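Local atomic coordinates of putative polyphosphate kinase 2 family protein (Arthrobacter aurescens, PDB entry 3RHF), a protein that probably acts as a polyphosphate kinase of the PPK2 family, transferring phosphate between polyphosphate and nucleotides. Residues 53-67 with 258-272. Numbering follows the deposited sequence.
Sequences QDARLAELQEKLFAE and QQLLLDALGGLQLDW
L57 and L262 interlock as reciprocal knobs into holes in a P-loop-type alpha/beta/alpha sandwich, where helix 250-266 rests on the central parallel sheet and helix 43-69 packs against it. The pair illustrates how helix packing can be continued by the loop that follows one helix. Segments 53-67 and 258-266 cross at 35°, their axes 10.1 Å apart. L57 sits among Q258, L261, L262 and L265; L262 answers among Q53, R56, L57 and L60. L57 reaches its hole because chi1 of -171° turns CG opposite the backbone N, bringing CD1 to 3.8 Å from L265 CD1. Past the helix, L270 CD1 lies 3.7 Å from L64 CB.

Polar bonds fasten both ends. Q53 NE2 donates to Q259 OE1 (2.7 Å) from above that carbonyl plane, and also bonds I255 O; one water joins R56 NH1 to Q259 NE2, while R56 pairs with E11. Beyond positive-phi Q269, D271 N donates to E67 OE2 at 3.1 Å.

W272 then lies across K63, near-parallel to W208 of the second subunit. Replacing W272 by an alanine is likely to strip the K63 methylenes of aromatic cover and W208 of its aromatic neighbour. K63 CG makes a CH-pi contact over the six-membered ring, 3.4 Å from its centroid. The extended chain runs on across the indole, bringing K63 CE to 3.3 Å from W272 NE1.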
# COMPACT_ATOMS: atom_id res chain seq x y z
N GLN A 53 1.47 6.62 -16.55
CA GLN A 53 1.09 5.23 -16.29
C GLN A 53 0.38 5.13 -14.96
O GLN A 53 -0.60 4.42 -14.87
CB GLN A 53 2.31 4.33 -16.30
CG GLN A 53 2.77 3.99 -17.69
CD GLN A 53 3.90 3.04 -17.70
OE1 GLN A 53 4.69 3.03 -16.77
NE2 GLN A 53 4.00 2.20 -18.78
N ASP A 54 0.85 5.90 -13.96
CA ASP A 54 0.33 5.86 -12.61
C ASP A 54 -1.16 6.23 -12.60
O ASP A 54 -1.93 5.58 -11.94
CB ASP A 54 1.08 6.83 -11.67
CG ASP A 54 2.53 6.43 -11.42
OD1 ASP A 54 2.94 5.33 -11.86
OD2 ASP A 54 3.30 7.23 -10.80
N ALA A 55 -1.50 7.34 -13.27
CA ALA A 55 -2.87 7.80 -13.40
C ALA A 55 -3.69 6.77 -14.14
O ALA A 55 -4.81 6.45 -13.72
CB ALA A 55 -2.93 9.14 -14.12
N ARG A 56 -3.16 6.23 -15.23
CA ARG A 56 -3.88 5.18 -15.94
C ARG A 56 -4.18 3.94 -15.07
O ARG A 56 -5.30 3.39 -15.12
CB ARG A 56 -3.10 4.76 -17.16
CG ARG A 56 -3.00 5.84 -18.22
CD ARG A 56 -2.13 5.34 -19.33
NE ARG A 56 -1.61 6.43 -20.11
CZ ARG A 56 -0.63 6.35 -20.99
NH1 ARG A 56 -0.03 5.20 -21.26
NH2 ARG A 56 -0.26 7.46 -21.62
N LEU A 57 -3.16 3.48 -14.32
CA LEU A 57 -3.27 2.33 -13.46
C LEU A 57 -4.29 2.60 -12.34
O LEU A 57 -5.12 1.76 -12.08
CB LEU A 57 -1.90 1.98 -12.89
CG LEU A 57 -1.72 0.67 -12.11
CD1 LEU A 57 -2.02 -0.50 -12.99
CD2 LEU A 57 -0.27 0.47 -11.51
N ALA A 58 -4.24 3.78 -11.72
CA ALA A 58 -5.22 4.16 -10.69
C ALA A 58 -6.66 4.05 -11.24
O ALA A 58 -7.53 3.49 -10.62
CB ALA A 58 -4.94 5.56 -10.15
N GLU A 59 -6.89 4.55 -12.43
CA GLU A 59 -8.22 4.44 -13.01
C GLU A 59 -8.56 2.98 -13.25
O GLU A 59 -9.62 2.55 -12.91
CB GLU A 59 -8.37 5.26 -14.28
CG GLU A 59 -9.67 4.99 -15.01
CD GLU A 59 -10.08 6.04 -16.07
OE1 GLU A 59 -9.25 6.88 -16.50
OE2 GLU A 59 -11.27 6.01 -16.49
N LEU A 60 -7.67 2.22 -13.85
CA LEU A 60 -8.07 0.88 -14.25
C LEU A 60 -8.19 -0.11 -13.08
O LEU A 60 -8.96 -1.04 -13.13
CB LEU A 60 -7.12 0.35 -15.29
CG LEU A 60 -7.28 0.76 -16.74
CD1 LEU A 60 -6.03 0.33 -17.41
CD2 LEU A 60 -8.48 0.10 -17.33
N GLN A 61 -7.47 0.11 -12.01
CA GLN A 61 -7.60 -0.72 -10.85
C GLN A 61 -8.90 -0.38 -10.14
O GLN A 61 -9.58 -1.24 -9.64
CB GLN A 61 -6.37 -0.55 -9.93
CG GLN A 61 -6.45 -1.19 -8.57
CD GLN A 61 -7.12 -0.31 -7.52
OE1 GLN A 61 -6.68 0.81 -7.26
NE2 GLN A 61 -8.21 -0.83 -6.91
N GLU A 62 -9.25 0.89 -10.12
CA GLU A 62 -10.44 1.32 -9.46
C GLU A 62 -11.64 0.74 -10.16
O GLU A 62 -12.57 0.36 -9.49
CB GLU A 62 -10.54 2.82 -9.41
CG GLU A 62 -11.81 3.28 -8.69
CD GLU A 62 -11.85 4.80 -8.33
OE1 GLU A 62 -11.26 5.17 -7.26
OE2 GLU A 62 -12.52 5.59 -9.07
N LYS A 63 -11.59 0.61 -11.47
CA LYS A 63 -12.64 -0.09 -12.20
C LYS A 63 -12.70 -1.56 -11.91
O LYS A 63 -13.76 -2.09 -11.66
CB LYS A 63 -12.49 0.10 -13.68
CG LYS A 63 -12.81 1.49 -14.17
CD LYS A 63 -12.74 1.52 -15.70
CE LYS A 63 -12.88 2.93 -16.29
NZ LYS A 63 -12.61 2.95 -17.75
N LEU A 64 -11.56 -2.25 -11.95
CA LEU A 64 -11.52 -3.66 -11.50
C LEU A 64 -12.26 -3.83 -10.19
O LEU A 64 -13.12 -4.66 -10.04
CB LEU A 64 -10.06 -4.16 -11.33
CG LEU A 64 -9.86 -5.68 -11.07
CD1 LEU A 64 -10.25 -6.46 -12.28
CD2 LEU A 64 -8.42 -5.99 -10.76
N PHE A 65 -11.89 -3.01 -9.22
CA PHE A 65 -12.51 -3.03 -7.90
C PHE A 65 -14.02 -2.79 -7.92
O PHE A 65 -14.77 -3.49 -7.31
CB PHE A 65 -11.85 -1.97 -7.04
CG PHE A 65 -12.22 -2.06 -5.60
CD1 PHE A 65 -11.57 -2.92 -4.77
CD2 PHE A 65 -13.24 -1.32 -5.11
CE1 PHE A 65 -11.93 -3.01 -3.42
CE2 PHE A 65 -13.60 -1.41 -3.77
CZ PHE A 65 -12.94 -2.25 -2.93
N ALA A 66 -14.46 -1.77 -8.64
CA ALA A 66 -15.86 -1.37 -8.69
C ALA A 66 -16.63 -2.52 -9.28
O ALA A 66 -17.70 -2.88 -8.77
CB ALA A 66 -16.05 -0.13 -9.53
N GLU A 67 -16.08 -3.10 -10.34
CA GLU A 67 -16.72 -4.24 -10.99
C GLU A 67 -16.81 -5.40 -10.02
O GLU A 67 -17.84 -6.06 -9.93
CB GLU A 67 -15.94 -4.68 -12.23
CG GLU A 67 -15.97 -3.68 -13.36
CD GLU A 67 -16.71 -4.18 -14.60
OE1 GLU A 67 -17.84 -4.68 -14.45
OE2 GLU A 67 -16.19 -4.03 -15.72
N GLN A 258 4.92 -1.71 -15.33
CA GLN A 258 3.63 -1.02 -15.36
C GLN A 258 2.84 -1.21 -16.64
O GLN A 258 1.62 -1.39 -16.58
CB GLN A 258 3.70 0.47 -14.93
CG GLN A 258 3.35 0.53 -13.45
CD GLN A 258 3.38 1.88 -12.81
OE1 GLN A 258 4.01 2.05 -11.76
NE2 GLN A 258 2.63 2.84 -13.37
N GLN A 259 3.51 -1.23 -17.78
CA GLN A 259 2.76 -1.34 -19.06
C GLN A 259 2.20 -2.72 -19.18
O GLN A 259 1.13 -2.91 -19.73
CB GLN A 259 3.60 -0.98 -20.28
CG GLN A 259 2.80 -0.62 -21.53
CD GLN A 259 1.96 0.62 -21.37
OE1 GLN A 259 2.45 1.69 -20.98
NE2 GLN A 259 0.69 0.50 -21.66
N LEU A 260 2.88 -3.69 -18.61
CA LEU A 260 2.37 -5.09 -18.59
C LEU A 260 1.06 -5.21 -17.84
O LEU A 260 0.12 -5.86 -18.31
CB LEU A 260 3.41 -6.02 -17.97
CG LEU A 260 4.49 -6.56 -18.90
CD1 LEU A 260 5.46 -7.36 -18.07
CD2 LEU A 260 3.96 -7.44 -20.06
N LEU A 261 1.05 -4.59 -16.66
CA LEU A 261 -0.15 -4.42 -15.85
C LEU A 261 -1.27 -3.75 -16.57
O LEU A 261 -2.38 -4.24 -16.55
CB LEU A 261 0.17 -3.58 -14.64
CG LEU A 261 0.16 -4.23 -13.29
CD1 LEU A 261 0.70 -5.67 -13.31
CD2 LEU A 261 1.00 -3.36 -12.38
N LEU A 262 -0.99 -2.60 -17.19
CA LEU A 262 -2.06 -1.82 -17.89
C LEU A 262 -2.64 -2.59 -19.08
O LEU A 262 -3.83 -2.51 -19.31
CB LEU A 262 -1.58 -0.44 -18.38
CG LEU A 262 -1.14 0.49 -17.24
CD1 LEU A 262 -0.12 1.55 -17.72
CD2 LEU A 262 -2.31 1.18 -16.55
N ASP A 263 -1.76 -3.27 -19.83
CA ASP A 263 -2.17 -4.00 -21.01
C ASP A 263 -3.00 -5.24 -20.58
O ASP A 263 -3.96 -5.57 -21.23
CB ASP A 263 -0.95 -4.42 -21.83
CG ASP A 263 -0.21 -3.22 -22.52
OD1 ASP A 263 -0.63 -2.02 -22.46
OD2 ASP A 263 0.82 -3.51 -23.20
N ALA A 264 -2.62 -5.90 -19.49
CA ALA A 264 -3.40 -7.01 -18.90
C ALA A 264 -4.79 -6.52 -18.44
O ALA A 264 -5.80 -7.16 -18.71
CB ALA A 264 -2.64 -7.65 -17.74
N LEU A 265 -4.82 -5.38 -17.76
CA LEU A 265 -6.05 -4.80 -17.30
C LEU A 265 -6.91 -4.29 -18.43
O LEU A 265 -8.11 -4.34 -18.35
CB LEU A 265 -5.74 -3.65 -16.38
CG LEU A 265 -5.27 -4.02 -15.01
CD1 LEU A 265 -4.63 -2.93 -14.27
CD2 LEU A 265 -6.46 -4.50 -14.27
N GLY A 266 -6.29 -3.77 -19.49
CA GLY A 266 -7.01 -3.28 -20.68
C GLY A 266 -7.63 -4.42 -21.47
O GLY A 266 -8.59 -4.22 -22.21
N GLY A 267 -7.08 -5.61 -21.31
CA GLY A 267 -7.60 -6.80 -21.95
C GLY A 267 -8.82 -7.30 -21.20
O GLY A 267 -9.46 -8.21 -21.66
N LEU A 268 -9.16 -6.73 -20.06
CA LEU A 268 -10.32 -7.24 -19.33
C LEU A 268 -11.65 -6.54 -19.66
O LEU A 268 -12.65 -7.00 -19.19
CB LEU A 268 -10.05 -7.20 -17.85
CG LEU A 268 -8.92 -8.13 -17.41
CD1 LEU A 268 -8.60 -7.88 -15.96
CD2 LEU A 268 -9.31 -9.57 -17.64
N GLN A 269 -11.65 -5.48 -20.46
CA GLN A 269 -12.87 -4.79 -20.90
C GLN A 269 -13.66 -4.28 -19.68
O GLN A 269 -14.86 -4.46 -19.58
CB GLN A 269 -13.79 -5.69 -21.71
CG GLN A 269 -13.16 -6.72 -22.66
CD GLN A 269 -13.52 -6.47 -24.13
OE1 GLN A 269 -12.84 -5.72 -24.83
NE2 GLN A 269 -14.61 -7.10 -24.58
N LEU A 270 -12.94 -3.65 -18.77
CA LEU A 270 -13.51 -3.07 -17.56
C LEU A 270 -14.19 -1.73 -17.92
O LEU A 270 -13.72 -0.99 -18.74
CB LEU A 270 -12.40 -2.86 -16.49
CG LEU A 270 -11.50 -4.06 -16.09
CD1 LEU A 270 -10.43 -3.72 -15.03
CD2 LEU A 270 -12.38 -5.22 -15.60
N ASP A 271 -15.34 -1.49 -17.31
CA ASP A 271 -15.95 -0.20 -17.29
C ASP A 271 -16.63 -0.05 -15.96
O ASP A 271 -16.81 -1.00 -15.24
CB ASP A 271 -17.00 -0.00 -18.41
CG ASP A 271 -17.17 1.51 -18.82
OD1 ASP A 271 -16.57 2.42 -18.15
OD2 ASP A 271 -17.90 1.80 -19.79
N TRP A 272 -17.03 1.17 -15.68
CA TRP A 272 -17.71 1.50 -14.46
C TRP A 272 -19.08 0.86 -14.44
O TRP A 272 -19.81 0.91 -15.43
CB TRP A 272 -17.91 3.01 -14.37
CG TRP A 272 -16.63 3.77 -14.44
CD1 TRP A 272 -16.22 4.57 -15.45
CD2 TRP A 272 -15.60 3.79 -13.45
NE1 TRP A 272 -15.00 5.11 -15.14
CE2 TRP A 272 -14.60 4.65 -13.92
CE3 TRP A 272 -15.44 3.19 -12.21
CZ2 TRP A 272 -13.45 4.91 -13.20
CZ3 TRP A 272 -14.29 3.43 -11.50
CH2 TRP A 272 -13.31 4.28 -12.00
O HOH W 1 -1.11 2.50 -21.37